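PDB 2YDT: Exo-1,5-alpha-L-arabinofuranobiosidase from Gibberella zeae, which probably hydrolyses alpha-1,5-linked arabinan from its chain ends as an exo-acting glycosidase, releasing the disaccharide arabinobiose. Local coordinates for residues A[14-19]-A[352-357]. Numbering follows the deposited sequence.
Sequences VEIFDP and NTVSAS. With MN (manganese (II) ion), chain L; MN (manganese (II) ion), chain I.
Ile-16 has CG1 anti to its own carbonyl carbon (chi1 -62°) and the chain extended to CD1, which carries that methyl 4.0 Å from CB of Ala-356. CB of Ile-16 lies 4.0 Å from CG1 of Val-354. Val-354 has CG1 anti to its backbone N (chi1 -172°), which sets CG1 against Ile-16 and CG2 against CB of Phe-17, at the edge of that ring near its plane. One residue thus touches two consecutive partners, and the backbone explains why. Val-354 O accepts from both Ile-16 N (2.8 Å) and Phe-17 N (3.2 Å), the two donors arriving from the same face of the carbonyl plane, and Val-354 N returns a bond to Phe-17 O. Two residues set against one on an antiparallel partner define a classic beta bulge; beyond it Val-14 and Ala-356 pair through reciprocal N-H to O bonds. The first strand, 11-17, is thereby joined to the last, 354-360, in one four-stranded antiparallel sheet, the closure of the ring of six such sheets in a six-bladed beta-propeller, as in the sialidase-like fold. Trp-45 of strand 41-47, in the adjoining blade, covers Ile-16, Phe-17 and Val-354. On the face carrying Glu-15 and Ser-355, the extended Glu-15 chain crosses the side chain of Thr-353 at about a right angle, and a water joins Glu-15 OE2 to Thr-353 OG1. Past the bulge, Asp-18 bridges two manganese ions, OD1 binding one at 2.1 Å and OD2 the other at 2.2 Å. Five waters complete the shell of the ion on OD1; three of these donate to Asp-18 OD2, Pro-19 O and Asn-352 O respectively, tying both segments to the metal, and CG2 of Thr-353 lies 3.6 Å from Asp-18 OD1.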
loop_
_atom_site.group_PDB
_atom_site.type_symbol
_atom_site.label_atom_id
_atom_site.label_comp_id
_atom_site.label_asym_id
_atom_site.label_seq_id
_atom_site.Cartn_x
_atom_site.Cartn_y
_atom_site.Cartn_z
ATOM N N VAL A 14 19.874 0.087 -2.025
ATOM C CA VAL A 14 20.181 -1.256 -2.409
ATOM C C VAL A 14 19.158 -1.737 -3.462
ATOM O O VAL A 14 17.959 -1.685 -3.247
ATOM C CB VAL A 14 20.181 -2.198 -1.174
ATOM C CG1 VAL A 14 20.107 -3.695 -1.566
ATOM C CG2 VAL A 14 21.416 -1.885 -0.293
ATOM N N GLU A 15 19.655 -2.196 -4.600
ATOM C CA GLU A 15 18.808 -2.680 -5.665
ATOM C C GLU A 15 18.348 -4.070 -5.361
ATOM O O GLU A 15 19.146 -4.974 -5.046
ATOM C CB GLU A 15 19.566 -2.653 -7.005
ATOM C CG GLU A 15 18.745 -3.095 -8.221
ATOM C CD GLU A 15 19.503 -2.859 -9.496
ATOM O OE1 GLU A 15 20.141 -3.813 -9.951
ATOM O OE2 GLU A 15 19.495 -1.714 -9.989
ATOM N N ILE A 16 17.032 -4.256 -5.494
ATOM C CA ILE A 16 16.372 -5.532 -5.299
ATOM C C ILE A 16 16.135 -6.272 -6.628
ATOM O O ILE A 16 16.334 -7.493 -6.717
ATOM C CB ILE A 16 15.020 -5.303 -4.543
ATOM C CG1 ILE A 16 15.305 -4.700 -3.150
ATOM C CG2 ILE A 16 14.194 -6.589 -4.486
ATOM C CD1 ILE A 16 14.053 -4.343 -2.324
ATOM N N PHE A 17 15.718 -5.523 -7.639
ATOM C CA PHE A 17 15.447 -6.100 -8.962
ATOM C C PHE A 17 15.570 -5.051 -10.056
ATOM O O PHE A 17 15.022 -3.968 -9.947
ATOM C CB PHE A 17 14.024 -6.668 -9.004
ATOM C CG PHE A 17 13.630 -7.277 -10.318
ATOM C CD1 PHE A 17 14.285 -8.408 -10.826
ATOM C CD2 PHE A 17 12.556 -6.775 -11.017
ATOM C CE1 PHE A 17 13.883 -8.982 -12.035
ATOM C CE2 PHE A 17 12.153 -7.378 -12.224
ATOM C CZ PHE A 17 12.824 -8.446 -12.711
ATOM N N ASP A 18 16.294 -5.408 -11.118
ATOM C CA ASP A 18 16.421 -4.624 -12.315
ATOM C C ASP A 18 15.796 -5.441 -13.443
ATOM O O ASP A 18 16.308 -6.526 -13.786
ATOM C CB ASP A 18 17.903 -4.389 -12.599
ATOM C CG ASP A 18 18.147 -3.500 -13.790
ATOM O OD1 ASP A 18 17.250 -2.772 -14.250
ATOM O OD2 ASP A 18 19.318 -3.497 -14.258
ATOM N N PRO A 19 14.686 -4.940 -14.040
ATOM C CA PRO A 19 13.962 -5.740 -15.005
ATOM C C PRO A 19 14.738 -5.993 -16.305
ATOM O O PRO A 19 15.554 -5.163 -16.708
ATOM C CB PRO A 19 12.711 -4.900 -15.304
ATOM C CG PRO A 19 13.106 -3.471 -14.978
ATOM C CD PRO A 19 14.135 -3.575 -13.888
ATOM N N ASN A 352 12.884 2.250 -14.382
ATOM C CA ASN A 352 12.422 1.796 -13.040
ATOM C C ASN A 352 13.176 0.559 -12.590
ATOM O O ASN A 352 13.428 -0.385 -13.373
ATOM C CB ASN A 352 10.929 1.470 -12.966
ATOM C CG ASN A 352 10.023 2.674 -13.031
ATOM O OD1 ASN A 352 10.464 3.856 -13.095
ATOM N ND2 ASN A 352 8.703 2.393 -13.026
ATOM N N THR A 353 13.526 0.541 -11.301
ATOM C CA THR A 353 14.047 -0.648 -10.652
ATOM C C THR A 353 13.333 -0.728 -9.291
ATOM O O THR A 353 12.785 0.281 -8.812
ATOM C CB THR A 353 15.561 -0.572 -10.388
ATOM O OG1 THR A 353 15.820 0.541 -9.491
ATOM C CG2 THR A 353 16.328 -0.392 -11.744
ATOM N N VAL A 354 13.393 -1.897 -8.695
ATOM C CA VAL A 354 12.915 -2.113 -7.301
ATOM C C VAL A 354 14.124 -1.923 -6.377
ATOM O O VAL A 354 15.148 -2.552 -6.559
ATOM C CB VAL A 354 12.284 -3.522 -7.098
ATOM C CG1 VAL A 354 11.641 -3.591 -5.681
ATOM C CG2 VAL A 354 11.271 -3.826 -8.243
ATOM N N SER A 355 14.003 -1.036 -5.389
ATOM C CA SER A 355 15.121 -0.825 -4.488
ATOM C C SER A 355 14.626 -0.413 -3.107
ATOM O O SER A 355 13.441 -0.145 -2.926
ATOM C CB SER A 355 16.040 0.266 -5.026
ATOM O OG SER A 355 15.432 1.554 -4.990
ATOM N N ALA A 356 15.538 -0.361 -2.125
ATOM C CA ALA A 356 15.138 0.041 -0.767
ATOM C C ALA A 356 16.317 0.667 -0.046
ATOM O O ALA A 356 17.477 0.437 -0.412
ATOM C CB ALA A 356 14.613 -1.135 0.034
ATOM N N SER A 357 15.986 1.427 0.989
ATOM C CA SER A 357 16.954 1.921 1.966
ATOM C C SER A 357 16.427 1.600 3.366
ATOM O O SER A 357 15.217 1.528 3.569
ATOM C CB SER A 357 17.079 3.436 1.841
ATOM O OG SER A 357 17.568 3.856 0.581
HETATM MN MN MN L . 21.332 -4.425 -14.130
HETATM MN MN MN I . 17.351 -1.237 -15.730
HETATM O O HOH W 1 18.378 0.515 -8.699
HETATM O O HOH W 2 19.441 -1.854 -16.386
HETATM O O HOH W 3 16.374 -2.652 -17.154
HETATM O O HOH W 4 15.397 -0.306 -15.274
HETATM O O HOH W 5 17.440 0.281 -17.359
HETATM O O HOH W 6 18.445 0.097 -14.351
#